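Local coordinates for protein spermidine synthase (Corynebacterium glutamicum ATCC 13032, PDB 3GJY) that probably makes spermidine by transferring an aminopropyl group from decarboxylated S-adenosylmethionine to putrescine, on a fold shared with AdoMet-dependent methyltransferases, at residues T21-A24 against G25-G29; R79-I82 against D83-D87; D122-L125 against A126-S129. All coordinates share one frame; numbering follows the deposited sequence.

Contact 1 (T21-A24 against G25-G29)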
# COMPACT_ATOMS: atom_id res chain seq x y z
N THR A 21 -23.58 12.46 -2.31
CA THR A 21 -23.20 12.04 -0.92
C THR A 21 -23.39 10.53 -0.67
O THR A 21 -24.36 9.92 -1.17
CB THR A 21 -23.94 12.89 0.20
OG1 THR A 21 -23.44 12.52 1.51
CG2 THR A 21 -25.45 12.67 0.17
N PRO A 22 -22.48 9.93 0.11
CA PRO A 22 -22.72 8.61 0.65
C PRO A 22 -23.91 8.64 1.57
O PRO A 22 -24.27 9.72 2.08
CB PRO A 22 -21.47 8.32 1.48
CG PRO A 22 -20.43 9.22 0.94
CD PRO A 22 -21.13 10.43 0.47
N ILE A 23 -24.51 7.47 1.77
CA ILE A 23 -25.59 7.27 2.72
C ILE A 23 -25.12 6.32 3.81
O ILE A 23 -24.68 5.19 3.51
CB ILE A 23 -26.83 6.66 1.99
CG1 ILE A 23 -27.32 7.62 0.90
CG2 ILE A 23 -27.95 6.34 3.01
CD1 ILE A 23 -28.53 7.13 0.16
N ALA A 24 -25.21 6.75 5.06
CA ALA A 24 -24.74 5.93 6.17
C ALA A 24 -25.52 4.63 6.24
O ALA A 24 -26.74 4.60 5.95
CB ALA A 24 -24.81 6.68 7.48
N GLY A 25 -24.82 3.56 6.60
CA GLY A 25 -25.48 2.29 6.78
C GLY A 25 -24.58 1.12 6.47
O GLY A 25 -23.36 1.24 6.34
N THR A 26 -25.23 -0.04 6.38
CA THR A 26 -24.57 -1.30 6.14
C THR A 26 -24.88 -1.80 4.74
O THR A 26 -26.05 -1.80 4.32
CB THR A 26 -25.06 -2.33 7.14
OG1 THR A 26 -25.03 -1.76 8.45
CG2 THR A 26 -24.17 -3.55 7.14
N TYR A 27 -23.84 -2.21 4.02
CA TYR A 27 -23.97 -2.67 2.62
C TYR A 27 -23.37 -4.06 2.49
O TYR A 27 -22.29 -4.36 3.01
CB TYR A 27 -23.28 -1.66 1.68
CG TYR A 27 -23.95 -0.31 1.79
CD1 TYR A 27 -25.00 0.03 0.95
CD2 TYR A 27 -23.56 0.60 2.78
CE1 TYR A 27 -25.67 1.24 1.08
CE2 TYR A 27 -24.23 1.83 2.93
CZ TYR A 27 -25.28 2.14 2.08
OH TYR A 27 -25.95 3.33 2.19
N GLU A 28 -24.08 -4.94 1.79
CA GLU A 28 -23.58 -6.28 1.58
C GLU A 28 -22.63 -6.29 0.38
O GLU A 28 -23.06 -6.08 -0.77
CB GLU A 28 -24.77 -7.23 1.37
CG GLU A 28 -24.42 -8.62 0.88
CD GLU A 28 -25.67 -9.49 0.72
OE1 GLU A 28 -26.11 -9.71 -0.42
OE2 GLU A 28 -26.24 -9.92 1.75
N GLY A 29 -21.35 -6.49 0.62
CA GLY A 29 -20.41 -6.63 -0.46
C GLY A 29 -20.39 -8.04 -0.98
O GLY A 29 -21.07 -8.96 -0.45
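Tyr27 turns its phenol back along the chain to the carbonyl of Ile23, four residues earlier, and so ties the N-terminal lead-in to the outermost strand, 25-28, of the antiparallel four-stranded sheet. In spermidine synthases a small N-terminal beta domain of this kind precedes the Rossmann-like domain. The phenol OH donates to Ile23 O at 2.6 Å, a short bond that arrives well above the carbonyl plane, 43° out of it. Relative to the ring, the same oxygen lies at the edge, near the ring plane, 3.4 Å from Tyr27 CE2. The tyrosine gets there because its CG stands anti to its own carbonyl carbon and beside the backbone N (chi1 -61°), which lays the ring back alongside the N-terminal residues.

Ile23 meets the phenol with the root of its side chain: CB is 3.5 Å from Tyr27 OH, and the CG2 methyl lies 3.7 Å from the same oxygen. The two side chains cross at about a right angle; the end of the isoleucine leads away from the tyrosine, and the side chain also touches Trp132 of helix 123-132. Tyr27 in turn rests on Leu128 of that helix. Between the two partners the chain bends through Ala24 and Gly25. Gly25 takes a backbone shape that would jam a beta carbon against the carbonyl oxygen of Ala24, so the bend depends on its having no side chain. Backbone bonds from Gly25 to Leu36 and from Tyr27 to Ile34 then start the pairing with strand 33-38. Two residues before Ile23, Thr21 OG1 donates to Pro22 O at 3.0 Å, in the carbonyl plane and on a lone pair.

Contact 2 (R79-I82 against D83-D87)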
# COMPACT_ATOMS: atom_id res chain seq x y z
N ARG A 79 5.97 9.59 -2.32
CA ARG A 79 6.18 10.92 -2.95
C ARG A 79 7.65 11.29 -2.94
O ARG A 79 8.17 11.85 -3.92
CB ARG A 79 5.38 12.03 -2.24
CG ARG A 79 3.87 11.96 -2.55
CD ARG A 79 3.15 13.01 -1.75
NE ARG A 79 3.51 14.36 -2.15
CZ ARG A 79 2.91 15.44 -1.65
NH1 ARG A 79 1.95 15.31 -0.73
NH2 ARG A 79 3.29 16.65 -2.05
N ALA A 80 8.35 10.97 -1.84
CA ALA A 80 9.80 11.29 -1.81
C ALA A 80 10.54 10.59 -2.97
O ALA A 80 11.39 11.18 -3.64
CB ALA A 80 10.40 10.92 -0.44
N PHE A 81 10.18 9.33 -3.20
CA PHE A 81 10.81 8.56 -4.24
C PHE A 81 10.41 9.08 -5.63
O PHE A 81 11.27 9.29 -6.49
CB PHE A 81 10.39 7.10 -4.09
CG PHE A 81 11.10 6.17 -5.06
CD1 PHE A 81 12.22 5.45 -4.66
CD2 PHE A 81 10.68 6.05 -6.38
CE1 PHE A 81 12.87 4.58 -5.52
CE2 PHE A 81 11.36 5.20 -7.26
CZ PHE A 81 12.46 4.48 -6.81
N ILE A 82 9.11 9.25 -5.87
CA ILE A 82 8.63 9.69 -7.17
C ILE A 82 9.23 11.06 -7.49
O ILE A 82 9.66 11.32 -8.62
CB ILE A 82 7.07 9.76 -7.17
CG1 ILE A 82 6.46 8.35 -7.07
CG2 ILE A 82 6.53 10.52 -8.41
CD1 ILE A 82 5.01 8.36 -6.60
N ASP A 83 9.22 11.96 -6.52
CA ASP A 83 9.73 13.31 -6.76
C ASP A 83 11.20 13.30 -7.13
O ASP A 83 11.65 14.11 -7.95
CB ASP A 83 9.48 14.20 -5.55
CG ASP A 83 8.00 14.50 -5.33
OD1 ASP A 83 7.16 14.22 -6.23
OD2 ASP A 83 7.70 15.01 -4.23
N ALA A 84 11.97 12.42 -6.50
CA ALA A 84 13.40 12.35 -6.78
C ALA A 84 13.76 11.61 -8.06
O ALA A 84 14.77 11.95 -8.68
CB ALA A 84 14.10 11.70 -5.61
N HIS A 85 12.96 10.60 -8.43
CA HIS A 85 13.43 9.65 -9.45
C HIS A 85 12.57 9.45 -10.67
O HIS A 85 13.06 8.87 -11.64
CB HIS A 85 13.62 8.28 -8.81
CG HIS A 85 14.56 8.29 -7.65
ND1 HIS A 85 15.87 8.74 -7.75
CD2 HIS A 85 14.38 7.93 -6.36
CE1 HIS A 85 16.46 8.61 -6.57
NE2 HIS A 85 15.58 8.13 -5.71
N GLN A 86 11.31 9.87 -10.63
CA GLN A 86 10.39 9.51 -11.71
C GLN A 86 9.74 10.73 -12.33
O GLN A 86 9.84 11.84 -11.81
CB GLN A 86 9.33 8.50 -11.20
CG GLN A 86 10.00 7.19 -10.77
CD GLN A 86 9.02 6.21 -10.20
OE1 GLN A 86 8.22 6.57 -9.35
NE2 GLN A 86 9.11 4.96 -10.63
N ASP A 87 9.09 10.51 -13.46
CA ASP A 87 8.44 11.58 -14.21
C ASP A 87 6.95 11.54 -13.89
O ASP A 87 6.20 10.67 -14.37
CB ASP A 87 8.72 11.37 -15.70
CG ASP A 87 8.14 12.47 -16.58
OD1 ASP A 87 7.31 13.27 -16.07
OD2 ASP A 87 8.51 12.50 -17.78
O HOH W 1 5.16 15.69 -4.07
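His85 points an edge of its imidazole at the face of Phe81, one turn earlier on helix 69-85, in a T-shaped stack. The centroids are 4.8 Å apart and the planes meet at 62°, with His85 CD2 lying over the centre of the phenyl ring. Phe81 has CG anti to its backbone N (chi1 -175°), while His85 carries its CG beside the backbone N, and this pairing of torsions brings the rings together along the helix side.

Gln86 lies against the edge of the same phenyl. Its amide is turned 88° to the ring and its CD sits in the ring plane at the edge, 3.9 Å from Phe81 CE2. The amide oxygen OE1 lies 3.4 Å from Ile82 CG1, against hydrocarbon. NE2 is spent elsewhere, on the carbonyl of Asp161 at strand 160-165.

On another side of the helix Arg79 and Asp83 are joined through water: it accepts from Arg79 NE at 2.9 Å and donates to Asp83 OD2 at 2.6 Å. Each group has a second partner, Arg79 NH1 with the hydroxyl of Tyr106 on helix 102-110 and Asp83 OD1 with that of Tyr111 just beyond it.

The helix closes with Gln86 N bonded to Ile82 O at 3.0 Å, just as Gln86 leaves helical geometry. OE1 of Gln86 is buried with no polar partner in the model, which probably costs something, whereas the opposite charges of Arg79 and Asp83 probably steady each other across the water.

Contact 3 (D122-L125 against A126-S129). With FMT (formic acid), chain B.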
# COMPACT_ATOMS: atom_id res chain seq x y z
N ASP A 122 -13.65 -7.15 -4.67
CA ASP A 122 -15.06 -7.10 -4.32
C ASP A 122 -15.79 -6.17 -5.28
O ASP A 122 -15.60 -4.95 -5.24
CB ASP A 122 -15.18 -6.67 -2.85
CG ASP A 122 -16.59 -6.81 -2.31
OD1 ASP A 122 -17.56 -6.47 -3.04
OD2 ASP A 122 -16.72 -7.25 -1.15
N ALA A 123 -16.63 -6.75 -6.15
CA ALA A 123 -17.34 -5.96 -7.17
C ALA A 123 -18.21 -4.84 -6.55
O ALA A 123 -18.32 -3.74 -7.11
CB ALA A 123 -18.21 -6.88 -8.06
N GLU A 124 -18.78 -5.11 -5.37
CA GLU A 124 -19.65 -4.16 -4.73
C GLU A 124 -18.85 -3.02 -4.10
O GLU A 124 -19.24 -1.86 -4.17
CB GLU A 124 -20.57 -4.85 -3.70
CG GLU A 124 -21.53 -3.87 -2.98
CD GLU A 124 -22.60 -3.25 -3.89
OE1 GLU A 124 -22.64 -3.51 -5.12
OE2 GLU A 124 -23.39 -2.47 -3.33
N LEU A 125 -17.70 -3.35 -3.49
CA LEU A 125 -16.84 -2.29 -3.00
C LEU A 125 -16.37 -1.41 -4.17
O LEU A 125 -16.34 -0.18 -4.05
CB LEU A 125 -15.63 -2.81 -2.23
CG LEU A 125 -14.72 -1.74 -1.65
CD1 LEU A 125 -15.49 -0.78 -0.71
CD2 LEU A 125 -13.63 -2.47 -0.85
N ALA A 126 -16.02 -2.04 -5.30
CA ALA A 126 -15.65 -1.29 -6.49
C ALA A 126 -16.77 -0.35 -6.95
O ALA A 126 -16.51 0.82 -7.28
CB ALA A 126 -15.23 -2.28 -7.63
N ARG A 127 -18.01 -0.85 -6.94
CA ARG A 127 -19.15 -0.03 -7.40
C ARG A 127 -19.38 1.15 -6.44
O ARG A 127 -19.56 2.29 -6.88
CB ARG A 127 -20.41 -0.92 -7.48
CG ARG A 127 -21.58 -0.22 -8.14
CD ARG A 127 -22.86 -1.04 -8.06
NE ARG A 127 -23.36 -1.15 -6.69
CZ ARG A 127 -24.09 -0.21 -6.09
NH1 ARG A 127 -24.41 0.91 -6.72
NH2 ARG A 127 -24.52 -0.41 -4.85
N LEU A 128 -19.36 0.88 -5.11
CA LEU A 128 -19.52 1.96 -4.12
C LEU A 128 -18.41 3.01 -4.24
O LEU A 128 -18.65 4.18 -4.06
CB LEU A 128 -19.54 1.40 -2.68
CG LEU A 128 -20.79 0.62 -2.33
CD1 LEU A 128 -20.62 -0.05 -0.95
CD2 LEU A 128 -22.02 1.51 -2.34
N SER A 129 -17.17 2.55 -4.51
CA SER A 129 -16.06 3.49 -4.66
C SER A 129 -16.32 4.46 -5.80
O SER A 129 -16.18 5.70 -5.64
CB SER A 129 -14.73 2.79 -4.88
OG SER A 129 -14.38 1.97 -3.76
C FMT B . -11.48 -0.58 -2.94
O1 FMT B . -12.42 0.07 -3.39
O2 FMT B . -10.50 -0.93 -3.59
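This contact lies in the first turns of helix 123-132, in the beta-alpha-beta unit that runs from strand 115-120 to strand 141-145 of the Rossmann-like sheet, and Asp122 is the N-cap. Its backbone oxygen accepts from Ala126 N at 2.9 Å, the first bond of the helix. Its carboxylate oxygen OD1 takes two backbone N-H groups: that of Glu124 arrives nearly along the C-O axis, that of Leu125 from above the carboxylate plane. The other oxygen, OD2, accepts from the backbone N of Tyr31, and OD1 also from that of Glu30, so the cap is tied to the chain just after strand 25-28.

Glu124 and Arg127 lie side by side and point the same way. The arginine grips the carboxylate side-on with two nitrogens, one for each oxygen: NE to Glu124 OE1 at 2.9 Å and almost straight (176°), NH2 to OE2 at 2.8 Å. Both oxygens are met on the syn side and lie close to the guanidinium plane, but the nitrogens come in tilted from the carboxylate plane, as the 39° twist between the two flat groups reflects. Glu124 bends at chi2 (67°) and Arg127 at chi3, which folds the two ends alongside each other.

One turn further, Ser129 N bonds to Leu125 O at 2.9 Å. The Ser129 hydroxyl lies 2.9 Å from Leu125 O and 2.8 Å from O1 of a formic acid molecule, probably left from the crystallisation liquor; this O1 also touches Leu125 CG at 3.4 Å.

The doubly held ion pair probably offsets the two charges and should limit rotation of both ends, while the aspartate, as a negative group at the N-terminal end, should be stabilised by the helix dipole.

Overall arrangement
From the N terminus the three contacts follow in series, none enclosing or crossing another, and each closes just a short turn of chain. Contact 1 fastens the lead-in to the edge strand of the small antiparallel sheet. Contact 2 finishes helix 69-85, whose flank meets helix 102-110 and strand 160-165; its centre lies about 36 Å from that of contact 1, on the opposite side of the chain's centre. Contact 3 begins helix 123-132 and returns to contact 1, their centres about 11 Å apart: Glu28 and Gly29 pack on Glu124, and Gly29 also lies against Asp122. The N-terminal sheet is thereby joined to the Rossmann-like domain.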